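Long-range contact in MPN domain-containing protein (Archaeoglobus fulgidus, PDB 1OI0), which is probably a zinc-dependent metallopeptidase of the JAB1/MPN family, related to deubiquitinating enzymes of the proteasome: residues K19-S31 with D35-S47. Sequence-based numbering, arbitrary orientation.
Sequences KSAHPDEFIALLS and DVMDELIFLPFVS. With 144 (tris-hydroxymethyl-methyl-ammonium), chain F.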
ATOM      1  N   LYS A  19       7.471  -2.559   9.639  1.00 21.70           N
ATOM      2  CA  LYS A  19       8.248  -2.513  10.873  1.00 21.60           C
ATOM      3  C   LYS A  19       9.436  -3.452  10.758  1.00 19.99           C
ATOM      4  O   LYS A  19      10.550  -3.112  11.155  1.00 21.74           O
ATOM      5  CB  LYS A  19       7.390  -2.926  12.070  1.00 23.47           C
ATOM      6  CG  LYS A  19       6.281  -1.953  12.412  1.00 31.27           C
ATOM      7  CD  LYS A  19       5.439  -2.472  13.568  1.00 34.06           C
ATOM      8  CE  LYS A  19       4.316  -1.513  13.916  1.00 38.06           C
ATOM      9  NZ  LYS A  19       3.469  -2.045  15.020  1.00 41.68           N
ATOM     10  N   SER A  20       9.198  -4.641  10.213  1.00 20.86           N
ATOM     11  CA  SER A  20      10.262  -5.628  10.055  1.00 22.91           C
ATOM     12  C   SER A  20      11.301  -5.184   9.036  1.00 20.81           C
ATOM     13  O   SER A  20      12.480  -5.512   9.158  1.00 23.08           O
ATOM     14  CB  SER A  20       9.677  -6.976   9.625  1.00 24.94           C
ATOM     15  OG  SER A  20       8.822  -7.498  10.624  1.00 31.76           O
ATOM     16  N   ALA A  21      10.859  -4.436   8.030  1.00 19.81           N
ATOM     17  CA  ALA A  21      11.759  -3.955   6.989  1.00 18.48           C
ATOM     18  C   ALA A  21      12.596  -2.736   7.398  1.00 17.01           C
ATOM     19  O   ALA A  21      13.712  -2.559   6.906  1.00 17.27           O
ATOM     20  CB  ALA A  21      10.954  -3.631   5.721  1.00 17.99           C
ATOM     21  N   HIS A  22      12.063  -1.904   8.290  1.00 18.39           N
ATOM     22  CA  HIS A  22      12.757  -0.692   8.727  1.00 15.58           C
ATOM     23  C   HIS A  22      14.248  -0.936   8.950  1.00 14.53           C
ATOM     24  O   HIS A  22      14.628  -1.927   9.570  1.00 16.40           O
ATOM     25  CB  HIS A  22      12.116  -0.145  10.008  1.00 16.79           C
ATOM     26  CG  HIS A  22      12.530   1.257  10.337  1.00 14.16           C
ATOM     27  ND1 HIS A  22      13.558   1.549  11.208  1.00 19.59           N
ATOM     28  CD2 HIS A  22      12.071   2.449   9.888  1.00 14.52           C
ATOM     29  CE1 HIS A  22      13.711   2.859  11.282  1.00 15.24           C
ATOM     30  NE2 HIS A  22      12.821   3.429  10.489  1.00 21.36           N
ATOM     31  N   PRO A  23      15.112  -0.012   8.481  1.00 16.92           N
ATOM     32  CA  PRO A  23      14.818   1.239   7.772  1.00 16.32           C
ATOM     33  C   PRO A  23      14.684   1.130   6.255  1.00 16.07           C
ATOM     34  O   PRO A  23      14.638   2.150   5.562  1.00 17.84           O
ATOM     35  CB  PRO A  23      15.992   2.118   8.164  1.00 18.22           C
ATOM     36  CG  PRO A  23      17.121   1.143   8.072  1.00 15.94           C
ATOM     37  CD  PRO A  23      16.562  -0.121   8.736  1.00 15.62           C
ATOM     38  N   ASP A  24      14.659  -0.090   5.732  1.00 16.27           N
ATOM     39  CA  ASP A  24      14.503  -0.261   4.293  1.00 18.16           C
ATOM     40  C   ASP A  24      13.044  -0.025   3.932  1.00 16.16           C
ATOM     41  O   ASP A  24      12.172  -0.015   4.804  1.00 16.70           O
ATOM     42  CB  ASP A  24      14.905  -1.669   3.851  1.00 21.32           C
ATOM     43  CG  ASP A  24      16.387  -1.931   4.009  1.00 25.90           C
ATOM     44  OD1 ASP A  24      17.176  -0.973   3.868  1.00 30.71           O
ATOM     45  OD2 ASP A  24      16.760  -3.096   4.253  1.00 33.51           O
ATOM     46  N   GLU A  25      12.784   0.178   2.649  1.00 13.73           N
ATOM     47  CA  GLU A  25      11.424   0.391   2.192  1.00 14.98           C
ATOM     48  C   GLU A  25      10.797  -0.903   1.712  1.00 14.75           C
ATOM     49  O   GLU A  25      11.198  -1.473   0.697  1.00 18.20           O
ATOM     50  CB  GLU A  25      11.389   1.441   1.080  1.00 17.26           C
ATOM     51  CG  GLU A  25      11.727   2.829   1.583  1.00 18.49           C
ATOM     52  CD  GLU A  25      11.506   3.909   0.546  1.00 23.33           C
ATOM     53  OE1 GLU A  25      10.813   3.651  -0.461  1.00 21.23           O
ATOM     54  OE2 GLU A  25      12.016   5.026   0.747  1.00 26.33           O
ATOM     55  N   PHE A  26       9.828  -1.381   2.482  1.00 15.26           N
ATOM     56  CA  PHE A  26       9.094  -2.582   2.134  1.00 15.47           C
ATOM     57  C   PHE A  26       8.252  -2.201   0.925  1.00 14.94           C
ATOM     58  O   PHE A  26       7.827  -1.052   0.793  1.00 14.77           O
ATOM     59  CB  PHE A  26       8.174  -2.972   3.299  1.00 17.95           C
ATOM     60  CG  PHE A  26       7.021  -3.862   2.907  1.00 18.43           C
ATOM     61  CD1 PHE A  26       7.208  -5.227   2.716  1.00 23.00           C
ATOM     62  CD2 PHE A  26       5.745  -3.329   2.736  1.00 21.83           C
ATOM     63  CE1 PHE A  26       6.142  -6.052   2.361  1.00 23.99           C
ATOM     64  CE2 PHE A  26       4.670  -4.145   2.380  1.00 22.45           C
ATOM     65  CZ  PHE A  26       4.869  -5.506   2.193  1.00 21.24           C
ATOM     66  N   ILE A  27       8.047  -3.146   0.021  1.00 13.59           N
ATOM     67  CA  ILE A  27       7.198  -2.883  -1.129  1.00 14.72           C
ATOM     68  C   ILE A  27       6.575  -4.194  -1.574  1.00 14.40           C
ATOM     69  O   ILE A  27       7.194  -5.254  -1.485  1.00 15.63           O
ATOM     70  CB  ILE A  27       7.979  -2.239  -2.310  1.00 14.34           C
ATOM     71  CG1 ILE A  27       6.997  -1.811  -3.411  1.00 16.31           C
ATOM     72  CG2 ILE A  27       9.004  -3.213  -2.853  1.00 16.80           C
ATOM     73  CD1 ILE A  27       7.613  -0.913  -4.489  1.00 16.13           C
ATOM     74  N   ALA A  28       5.333  -4.112  -2.031  1.00 15.85           N
ATOM     75  CA  ALA A  28       4.607  -5.278  -2.502  1.00 17.01           C
ATOM     76  C   ALA A  28       3.452  -4.814  -3.375  1.00 17.79           C
ATOM     77  O   ALA A  28       3.146  -3.625  -3.436  1.00 16.03           O
ATOM     78  CB  ALA A  28       4.073  -6.079  -1.321  1.00 16.64           C
ATOM     79  N   LEU A  29       2.825  -5.761  -4.064  1.00 20.53           N
ATOM     80  CA  LEU A  29       1.683  -5.442  -4.903  1.00 21.20           C
ATOM     81  C   LEU A  29       0.431  -5.800  -4.119  1.00 21.69           C
ATOM     82  O   LEU A  29       0.373  -6.842  -3.471  1.00 21.98           O
ATOM     83  CB  LEU A  29       1.719  -6.250  -6.200  1.00 23.49           C
ATOM     84  CG  LEU A  29       2.969  -6.091  -7.064  1.00 22.53           C
ATOM     85  CD1 LEU A  29       2.828  -6.950  -8.320  1.00 25.53           C
ATOM     86  CD2 LEU A  29       3.167  -4.629  -7.424  1.00 22.29           C
ATOM     87  N   LEU A  30      -0.557  -4.918  -4.166  1.00 21.75           N
ATOM     88  CA  LEU A  30      -1.819  -5.141  -3.477  1.00 21.03           C
ATOM     89  C   LEU A  30      -2.678  -6.036  -4.366  1.00 25.17           C
ATOM     90  O   LEU A  30      -2.818  -5.779  -5.562  1.00 24.59           O
ATOM     91  CB  LEU A  30      -2.509  -3.803  -3.232  1.00 19.43           C
ATOM     92  CG  LEU A  30      -1.769  -2.836  -2.299  1.00 20.72           C
ATOM     93  CD1 LEU A  30      -2.392  -1.452  -2.372  1.00 18.02           C
ATOM     94  CD2 LEU A  30      -1.814  -3.378  -0.877  1.00 20.07           C
ATOM     95  N   SER A  31      -3.240  -7.095  -3.796  1.00 23.34           N
ATOM     96  CA  SER A  31      -4.059  -8.004  -4.586  1.00 28.98           C
ATOM     97  C   SER A  31      -5.287  -8.516  -3.846  1.00 28.63           C
ATOM     98  O   SER A  31      -5.498  -8.217  -2.672  1.00 30.31           O
ATOM     99  CB  SER A  31      -3.217  -9.192  -5.066  1.00 28.03           C
ATOM    100  OG  SER A  31      -2.731  -9.957  -3.976  1.00 35.15           O
ATOM    101  N   ASP A  35     -13.770  -6.471  -4.688  1.00 44.18           N
ATOM    102  CA  ASP A  35     -13.394  -5.084  -4.447  1.00 42.42           C
ATOM    103  C   ASP A  35     -12.699  -4.919  -3.103  1.00 38.46           C
ATOM    104  O   ASP A  35     -12.803  -3.871  -2.466  1.00 39.84           O
ATOM    105  CB  ASP A  35     -14.640  -4.198  -4.489  1.00 43.32           C
ATOM    106  CG  ASP A  35     -15.581  -4.468  -3.333  1.00 43.19           C
ATOM    107  OD1 ASP A  35     -15.839  -5.655  -3.042  1.00 41.80           O
ATOM    108  OD2 ASP A  35     -16.066  -3.494  -2.719  1.00 44.57           O
ATOM    109  N   VAL A  36     -11.986  -5.954  -2.672  1.00 34.96           N
ATOM    110  CA  VAL A  36     -11.287  -5.901  -1.396  1.00 29.97           C
ATOM    111  C   VAL A  36      -9.822  -6.316  -1.498  1.00 29.14           C
ATOM    112  O   VAL A  36      -9.499  -7.386  -2.019  1.00 27.14           O
ATOM    113  CB  VAL A  36     -11.974  -6.808  -0.344  1.00 29.56           C
ATOM    114  CG1 VAL A  36     -11.218  -6.743   0.976  1.00 28.05           C
ATOM    115  CG2 VAL A  36     -13.417  -6.374  -0.144  1.00 31.49           C
ATOM    116  N   MET A  37      -8.940  -5.452  -1.008  1.00 27.00           N
ATOM    117  CA  MET A  37      -7.511  -5.744  -0.996  1.00 24.54           C
ATOM    118  C   MET A  37      -7.321  -6.625   0.231  1.00 23.14           C
ATOM    119  O   MET A  37      -7.553  -6.177   1.351  1.00 22.42           O
ATOM    120  CB  MET A  37      -6.685  -4.465  -0.807  1.00 22.36           C
ATOM    121  CG  MET A  37      -6.968  -3.338  -1.786  1.00 25.14           C
ATOM    122  SD  MET A  37      -6.110  -1.804  -1.318  1.00 24.91           S
ATOM    123  CE  MET A  37      -5.945  -1.015  -2.898  1.00 29.05           C
ATOM    124  N   ASP A  38      -6.911  -7.873   0.035  1.00 25.34           N
ATOM    125  CA  ASP A  38      -6.714  -8.765   1.171  1.00 26.31           C
ATOM    126  C   ASP A  38      -5.560  -9.737   0.972  1.00 25.93           C
ATOM    127  O   ASP A  38      -5.388 -10.671   1.756  1.00 27.05           O
ATOM    128  CB  ASP A  38      -7.997  -9.548   1.453  1.00 30.13           C
ATOM    129  CG  ASP A  38      -8.519 -10.269   0.227  1.00 32.36           C
ATOM    130  OD1 ASP A  38      -7.728 -10.967  -0.437  1.00 36.29           O
ATOM    131  OD2 ASP A  38      -9.725 -10.143  -0.070  1.00 38.12           O
ATOM    132  N   GLU A  39      -4.777  -9.513  -0.077  1.00 26.77           N
ATOM    133  CA  GLU A  39      -3.637 -10.367  -0.385  1.00 28.58           C
ATOM    134  C   GLU A  39      -2.458  -9.514  -0.836  1.00 28.18           C
ATOM    135  O   GLU A  39      -2.636  -8.382  -1.277  1.00 26.61           O
ATOM    136  CB  GLU A  39      -4.003 -11.350  -1.498  1.00 33.88           C
ATOM    137  CG  GLU A  39      -5.034 -12.393  -1.105  1.00 38.54           C
ATOM    138  CD  GLU A  39      -4.444 -13.503  -0.260  1.00 44.32           C
ATOM    139  OE1 GLU A  39      -3.899 -13.207   0.825  1.00 46.91           O
ATOM    140  OE2 GLU A  39      -4.526 -14.675  -0.683  1.00 47.86           O
ATOM    141  N   LEU A  40      -1.256 -10.065  -0.723  1.00 27.34           N
ATOM    142  CA  LEU A  40      -0.060  -9.347  -1.136  1.00 28.16           C
ATOM    143  C   LEU A  40       0.823 -10.189  -2.035  1.00 27.99           C
ATOM    144  O   LEU A  40       0.996 -11.387  -1.810  1.00 32.08           O
ATOM    145  CB  LEU A  40       0.772  -8.922   0.080  1.00 28.01           C
ATOM    146  CG  LEU A  40       0.241  -7.839   1.018  1.00 27.71           C
ATOM    147  CD1 LEU A  40       1.249  -7.612   2.137  1.00 28.10           C
ATOM    148  CD2 LEU A  40       0.003  -6.553   0.248  1.00 27.12           C
ATOM    149  N   ILE A  41       1.364  -9.550  -3.064  1.00 29.46           N
ATOM    150  CA  ILE A  41       2.294 -10.201  -3.971  1.00 29.17           C
ATOM    151  C   ILE A  41       3.618  -9.623  -3.491  1.00 26.16           C
ATOM    152  O   ILE A  41       3.933  -8.466  -3.764  1.00 22.32           O
ATOM    153  CB  ILE A  41       2.058  -9.790  -5.440  1.00 34.05           C
ATOM    154  CG1 ILE A  41       0.675 -10.262  -5.899  1.00 36.90           C
ATOM    155  CG2 ILE A  41       3.148 -10.385  -6.326  1.00 36.75           C
ATOM    156  CD1 ILE A  41       0.321  -9.847  -7.310  1.00 36.70           C
ATOM    157  N   PHE A  42       4.379 -10.412  -2.743  1.00 22.81           N
ATOM    158  CA  PHE A  42       5.645  -9.926  -2.216  1.00 23.66           C
ATOM    159  C   PHE A  42       6.712  -9.690  -3.274  1.00 22.69           C
ATOM    160  O   PHE A  42       6.811 -10.424  -4.257  1.00 26.22           O
ATOM    161  CB  PHE A  42       6.155 -10.875  -1.135  1.00 25.61           C
ATOM    162  CG  PHE A  42       5.237 -10.967   0.051  1.00 27.79           C
ATOM    163  CD1 PHE A  42       4.111 -11.783   0.018  1.00 30.33           C
ATOM    164  CD2 PHE A  42       5.476 -10.200   1.185  1.00 28.70           C
ATOM    165  CE1 PHE A  42       3.234 -11.833   1.096  1.00 31.96           C
ATOM    166  CE2 PHE A  42       4.605 -10.240   2.270  1.00 29.77           C
ATOM    167  CZ  PHE A  42       3.482 -11.058   2.226  1.00 33.13           C
ATOM    168  N   LEU A  43       7.502  -8.642  -3.060  1.00 21.35           N
ATOM    169  CA  LEU A  43       8.571  -8.267  -3.977  1.00 20.10           C
ATOM    170  C   LEU A  43       9.917  -8.247  -3.251  1.00 22.80           C
ATOM    171  O   LEU A  43       9.998  -7.887  -2.078  1.00 23.43           O
ATOM    172  CB  LEU A  43       8.277  -6.892  -4.576  1.00 19.19           C
ATOM    173  CG  LEU A  43       6.989  -6.803  -5.396  1.00 17.41           C
ATOM    174  CD1 LEU A  43       6.752  -5.362  -5.826  1.00 18.70           C
ATOM    175  CD2 LEU A  43       7.094  -7.726  -6.611  1.00 18.73           C
ATOM    176  N   PRO A  44      10.996  -8.626  -3.953  1.00 22.59           N
ATOM    177  CA  PRO A  44      12.356  -8.668  -3.399  1.00 20.84           C
ATOM    178  C   PRO A  44      13.012  -7.308  -3.151  1.00 20.39           C
ATOM    179  O   PRO A  44      13.943  -6.925  -3.863  1.00 21.15           O
ATOM    180  CB  PRO A  44      13.109  -9.487  -4.440  1.00 22.16           C
ATOM    181  CG  PRO A  44      12.452  -9.052  -5.720  1.00 24.40           C
ATOM    182  CD  PRO A  44      10.984  -9.091  -5.353  1.00 22.82           C
ATOM    183  N   PHE A  45      12.543  -6.592  -2.132  1.00 18.89           N
ATOM    184  CA  PHE A  45      13.092  -5.277  -1.810  1.00 20.95           C
ATOM    185  C   PHE A  45      14.384  -5.379  -1.005  1.00 25.94           C
ATOM    186  O   PHE A  45      15.187  -4.448  -0.992  1.00 28.37           O
ATOM    187  CB  PHE A  45      12.063  -4.447  -1.041  1.00 21.78           C
ATOM    188  CG  PHE A  45      11.724  -4.999   0.311  1.00 22.21           C
ATOM    189  CD1 PHE A  45      12.498  -4.680   1.423  1.00 23.68           C
ATOM    190  CD2 PHE A  45      10.646  -5.866   0.470  1.00 24.25           C
ATOM    191  CE1 PHE A  45      12.203  -5.216   2.672  1.00 26.45           C
ATOM    192  CE2 PHE A  45      10.346  -6.407   1.715  1.00 24.32           C
ATOM    193  CZ  PHE A  45      11.125  -6.083   2.817  1.00 22.89           C
ATOM    194  N   VAL A  46      14.577  -6.505  -0.325  1.00 25.81           N
ATOM    195  CA  VAL A  46      15.789  -6.705   0.462  1.00 31.73           C
ATOM    196  C   VAL A  46      16.970  -6.887  -0.482  1.00 32.65           C
ATOM    197  O   VAL A  46      16.849  -7.529  -1.526  1.00 33.13           O
ATOM    198  CB  VAL A  46      15.675  -7.955   1.371  1.00 31.63           C
ATOM    199  CG1 VAL A  46      17.016  -8.242   2.043  1.00 34.15           C
ATOM    200  CG2 VAL A  46      14.600  -7.731   2.424  1.00 31.85           C
ATOM    201  N   SER A  47      18.110  -6.315  -0.107  1.00 37.00           N
ATOM    202  CA  SER A  47      19.320  -6.407  -0.914  1.00 39.01           C
ATOM    203  C   SER A  47      19.755  -7.859  -1.095  1.00 40.17           C
ATOM    204  O   SER A  47      19.994  -8.311  -2.217  1.00 39.68           O
ATOM    205  CB  SER A  47      20.448  -5.609  -0.256  1.00 41.75           C
ATOM    206  OG  SER A  47      20.072  -4.255  -0.073  1.00 44.50           O
TER
HETATM  207  C1  144 F 202       9.458   8.763  -1.521  1.00 16.54           C
HETATM  208  N   144 F 202      10.765   8.121  -1.464  1.00 24.61           N
HETATM  209  C2  144 F 202      10.646   6.738  -2.027  1.00 23.64           C
HETATM  210  O2  144 F 202       9.856   5.677  -1.748  1.00 19.12           O
HETATM  211  C3  144 F 202      11.193   8.184  -0.006  1.00 26.10           C
HETATM  212  O3  144 F 202      12.478   7.590   0.250  1.00 27.90           O
HETATM  213  C4  144 F 202      11.626   8.920  -2.366  1.00 25.40           C
HETATM  214  O4  144 F 202      11.331   9.366  -3.869  1.00 25.13           O
HETATM  215  O   HOH W   1       7.586  -7.780  -0.290  1.00 25.10           O
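Leu29 and Ile41 form a hydrogen-bonded pair in an antiparallel hairpin, with Leu29 N to Ile41 O and Ile41 N to Leu29 O both 2.9 Å. Near the turn, Ser31 O accepts from Asp38 N and Glu39 N, a classic beta bulge. Beyond Ala28 and Phe42 the chains part, and a water links Ile27 O to Leu43 N. On one face Leu29 CB meets Ile41 CB at 3.6 Å, and Leu43 CD1 reaches Leu29 CD2. On the other, Leu30 CD2 lies beside Leu40 CD2, and Leu30 CD1 touches Met37 CE at 3.6 Å. Phe45 CG sits between its backbone N and carbonyl carbon (chi1 65°). This lays the ring flat over Phe26 CA, 3.8 Å from the ring centroid, a CH-pi contact. Phe45 CE2 also meets the edge of the Phe26 ring at CD1 (3.5 Å), while CE1 packs on Ala21 CB. With an alanine in place of Phe45, Phe26 CA and Ala21 CB would probably lose the ring that covers them. Glu25 OE2 accepts from O3 of the bound tris-hydroxymethyl-methyl-ammonium at 2.7 Å, close to zinc ligands His70 and His72. Strand 64-72 pairs with the other edge of strand 27-32, and helix 8-21 packs on Phe26, Met37 and Leu40.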